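Long-range contact in beta-galactosidase (Geobacillus stearothermophilus, PDB 5DFA), which probably hydrolyses terminal non-reducing beta-D-galactose residues in beta-D-galactosides, as a zinc-binding member of glycosyl hydrolase family 42: residues Trp283-Ala288 and Phe318-Cys323. The protein carries 1 engineered substitution. Sequence-based numbering, arbitrary orientation.
Engineered in segment 318-323: Ala322 (natural residue Glu).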
ATOM      1  N   TRP A 283      20.077 -12.058 -22.663  1.00 22.62           N
ATOM      2  CA  TRP A 283      19.047 -11.598 -21.736  1.00 33.32           C
ATOM      3  C   TRP A 283      17.850 -12.539 -21.632  1.00 32.46           C
ATOM      4  O   TRP A 283      17.636 -13.401 -22.485  1.00 26.53           O
ATOM      5  CB  TRP A 283      18.577 -10.194 -22.129  1.00 25.36           C
ATOM      6  CG  TRP A 283      17.565 -10.139 -23.232  1.00 31.49           C
ATOM      7  CD1 TRP A 283      17.772 -10.411 -24.554  1.00 30.08           C
ATOM      8  CD2 TRP A 283      16.193  -9.743 -23.114  1.00 33.76           C
ATOM      9  NE1 TRP A 283      16.607 -10.228 -25.262  1.00 31.70           N
ATOM     10  CE2 TRP A 283      15.624  -9.817 -24.400  1.00 26.31           C
ATOM     11  CE3 TRP A 283      15.390  -9.343 -22.041  1.00 34.99           C
ATOM     12  CZ2 TRP A 283      14.288  -9.506 -24.645  1.00 27.17           C
ATOM     13  CZ3 TRP A 283      14.064  -9.034 -22.286  1.00 33.23           C
ATOM     14  CH2 TRP A 283      13.527  -9.116 -23.576  1.00 35.40           C
ATOM     15  N   ASP A 284      17.077 -12.359 -20.565  1.00 31.75           N
ATOM     16  CA  ASP A 284      15.955 -13.234 -20.256  1.00 31.90           C
ATOM     17  C   ASP A 284      14.624 -12.521 -20.468  1.00 34.71           C
ATOM     18  O   ASP A 284      14.348 -11.501 -19.836  1.00 28.20           O
ATOM     19  CB  ASP A 284      16.059 -13.738 -18.815  1.00 39.92           C
ATOM     20  CG  ASP A 284      17.431 -14.301 -18.495  1.00 33.70           C
ATOM     21  OD1 ASP A 284      17.870 -14.176 -17.332  1.00 43.63           O
ATOM     22  OD2 ASP A 284      18.073 -14.860 -19.407  1.00 31.24           O
ATOM     23  N   ALA A 285      13.800 -13.068 -21.355  1.00 31.02           N
ATOM     24  CA  ALA A 285      12.535 -12.440 -21.716  1.00 29.58           C
ATOM     25  C   ALA A 285      11.337 -13.203 -21.170  1.00 32.08           C
ATOM     26  O   ALA A 285      11.185 -14.399 -21.417  1.00 28.42           O
ATOM     27  CB  ALA A 285      12.426 -12.320 -23.221  1.00 26.89           C
ATOM     28  N   TYR A 286      10.480 -12.503 -20.433  1.00 28.50           N
ATOM     29  CA  TYR A 286       9.245 -13.100 -19.938  1.00 27.94           C
ATOM     30  C   TYR A 286       8.052 -12.168 -20.126  1.00 31.90           C
ATOM     31  O   TYR A 286       7.524 -11.628 -19.153  1.00 36.34           O
ATOM     32  CB  TYR A 286       9.390 -13.475 -18.462  1.00 30.20           C
ATOM     33  CG  TYR A 286      10.587 -14.351 -18.177  1.00 31.27           C
ATOM     34  CD1 TYR A 286      10.596 -15.690 -18.545  1.00 30.16           C
ATOM     35  CD2 TYR A 286      11.712 -13.837 -17.543  1.00 33.80           C
ATOM     36  CE1 TYR A 286      11.691 -16.494 -18.290  1.00 36.52           C
ATOM     37  CE2 TYR A 286      12.811 -14.634 -17.282  1.00 30.76           C
ATOM     38  CZ  TYR A 286      12.794 -15.962 -17.658  1.00 43.14           C
ATOM     39  OH  TYR A 286      13.885 -16.759 -17.400  1.00 50.55           O
ATOM     40  N   PRO A 287       7.622 -11.975 -21.383  1.00 29.41           N
ATOM     41  CA  PRO A 287       6.444 -11.143 -21.647  1.00 34.19           C
ATOM     42  C   PRO A 287       5.173 -11.832 -21.168  1.00 33.30           C
ATOM     43  O   PRO A 287       5.027 -13.041 -21.355  1.00 23.30           O
ATOM     44  CB  PRO A 287       6.444 -10.994 -23.176  1.00 29.01           C
ATOM     45  CG  PRO A 287       7.797 -11.465 -23.629  1.00 21.76           C
ATOM     46  CD  PRO A 287       8.211 -12.491 -22.629  1.00 27.20           C
ATOM     47  N   ALA A 288       4.271 -11.076 -20.553  1.00 23.55           N
ATOM     48  CA  ALA A 288       3.014 -11.637 -20.075  1.00 27.51           C
ATOM     49  C   ALA A 288       2.029 -11.797 -21.226  1.00 25.24           C
ATOM     50  O   ALA A 288       1.058 -11.046 -21.327  1.00 25.49           O
ATOM     51  CB  ALA A 288       2.421 -10.761 -18.982  1.00 18.03           C
ATOM     52  N   PHE A 318      22.730 -11.214 -30.609  1.00 30.77           N
ATOM     53  CA  PHE A 318      22.679 -11.467 -29.174  1.00 27.32           C
ATOM     54  C   PHE A 318      22.157 -12.877 -28.933  1.00 25.86           C
ATOM     55  O   PHE A 318      21.876 -13.611 -29.879  1.00 28.77           O
ATOM     56  CB  PHE A 318      21.808 -10.428 -28.455  1.00 31.09           C
ATOM     57  CG  PHE A 318      20.347 -10.490 -28.813  1.00 26.87           C
ATOM     58  CD1 PHE A 318      19.854  -9.779 -29.895  1.00 19.87           C
ATOM     59  CD2 PHE A 318      19.462 -11.239 -28.052  1.00 26.50           C
ATOM     60  CE1 PHE A 318      18.510  -9.828 -30.223  1.00 25.37           C
ATOM     61  CE2 PHE A 318      18.118 -11.291 -28.374  1.00 30.77           C
ATOM     62  CZ  PHE A 318      17.641 -10.585 -29.460  1.00 32.17           C
ATOM     63  N   LEU A 319      22.030 -13.256 -27.667  1.00 31.06           N
ATOM     64  CA  LEU A 319      21.568 -14.595 -27.328  1.00 29.73           C
ATOM     65  C   LEU A 319      20.445 -14.563 -26.303  1.00 31.04           C
ATOM     66  O   LEU A 319      20.644 -14.128 -25.174  1.00 38.73           O
ATOM     67  CB  LEU A 319      22.725 -15.441 -26.788  1.00 23.76           C
ATOM     68  CG  LEU A 319      23.876 -15.776 -27.737  1.00 31.75           C
ATOM     69  CD1 LEU A 319      24.897 -16.656 -27.037  1.00 29.44           C
ATOM     70  CD2 LEU A 319      23.364 -16.450 -29.000  1.00 27.00           C
ATOM     71  N   LEU A 320      19.262 -15.020 -26.696  1.00 35.37           N
ATOM     72  CA  LEU A 320      18.195 -15.219 -25.726  1.00 29.71           C
ATOM     73  C   LEU A 320      18.639 -16.303 -24.755  1.00 32.19           C
ATOM     74  O   LEU A 320      18.680 -17.479 -25.107  1.00 34.36           O
ATOM     75  CB  LEU A 320      16.885 -15.607 -26.409  1.00 34.94           C
ATOM     76  CG  LEU A 320      15.666 -15.693 -25.487  1.00 30.32           C
ATOM     77  CD1 LEU A 320      15.312 -14.322 -24.930  1.00 30.90           C
ATOM     78  CD2 LEU A 320      14.478 -16.307 -26.213  1.00 33.58           C
ATOM     79  N   MET A 321      18.995 -15.900 -23.539  1.00 35.86           N
ATOM     80  CA  MET A 321      19.521 -16.838 -22.556  1.00 33.45           C
ATOM     81  C   MET A 321      18.397 -17.582 -21.845  1.00 29.14           C
ATOM     82  O   MET A 321      18.575 -18.721 -21.411  1.00 30.19           O
ATOM     83  CB  MET A 321      20.403 -16.111 -21.537  1.00 33.19           C
ATOM     84  CG  MET A 321      21.134 -17.035 -20.574  1.00 30.94           C
ATOM     85  SD  MET A 321      22.108 -18.298 -21.418  1.00 46.50           S
ATOM     86  CE  MET A 321      23.223 -17.282 -22.383  1.00 25.08           C
ATOM     87  N   ALA A 322      17.240 -16.940 -21.730  1.00 33.93           N
ATOM     88  CA  ALA A 322      16.102 -17.573 -21.075  1.00 33.64           C
ATOM     89  C   ALA A 322      14.761 -16.999 -21.518  1.00 43.30           C
ATOM     90  O   ALA A 322      14.605 -15.791 -21.695  1.00 35.42           O
ATOM     91  CB  ALA A 322      16.240 -17.465 -19.563  1.00 28.48           C
ATOM     92  N   CYS A 323      13.805 -17.899 -21.703  1.00 41.32           N
ATOM     93  CA  CYS A 323      12.404 -17.555 -21.888  1.00 28.57           C
ATOM     94  C   CYS A 323      11.614 -18.777 -21.450  1.00 31.29           C
ATOM     95  O   CYS A 323      12.186 -19.853 -21.291  1.00 31.99           O
ATOM     96  CB  CYS A 323      12.093 -17.185 -23.340  1.00 39.97           C
ATOM     97  SG  CYS A 323      12.121 -18.577 -24.494  1.00 29.94           S
TER
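Trp283 and Phe318 meet on the helix-covered side of two neighbouring parallel strands of the TIM barrel. The indole presents its edge: NE1 lies 3.6 Å from Phe318 CE2. The ring planes are inclined at 52°. With chi1 at 81°, Trp283 CG sits between its backbone N and carbonyl carbon, and the indole lies forward along its own strand, toward Ala285. Ala285 CB sits against one indole face, offset toward its rim; Leu320 CD1 approaches more obliquely and from farther off. That leucine methyl also touches Ala285 CB, at 3.9 Å. Tyr310, from helix 296-311 of this beta-alpha-beta unit, packs edge-to-face with Trp283. An alanine in place of Trp283 would probably open a gap beneath that helix and leave Phe318 without its aromatic neighbour.

The backbones are joined by Met321 N to Trp283 O (3.0 Å) and Ala285 N to Ala322 O (2.9 Å). Trp283 N to Leu319 O is weak. A beta bulge falls between Trp283 and Asp284.

The other face of the sheet carries Asp284 and the engineered Ala322. Asp284 OD2 lies 3.2 Å from Ala322 CB, while OD1 is hydrogen-bonded by Asn255. Tyr286 reaches the same methyl from the loop, its OH 3.3 Å from Ala322 CB; this hydroxyl is hydrogen-bonded to a glycerol, probably from the crystallisation liquor. Ala322 replaces the glutamate predicted to be the nucleophile, and Asp284 borders Glu158, the predicted proton donor. The contact thus joins an apolar, aromatic layer under the helix to a polar, probable active-site face, where the natural glutamate would probably place a carboxylate near Asp284 and Tyr286.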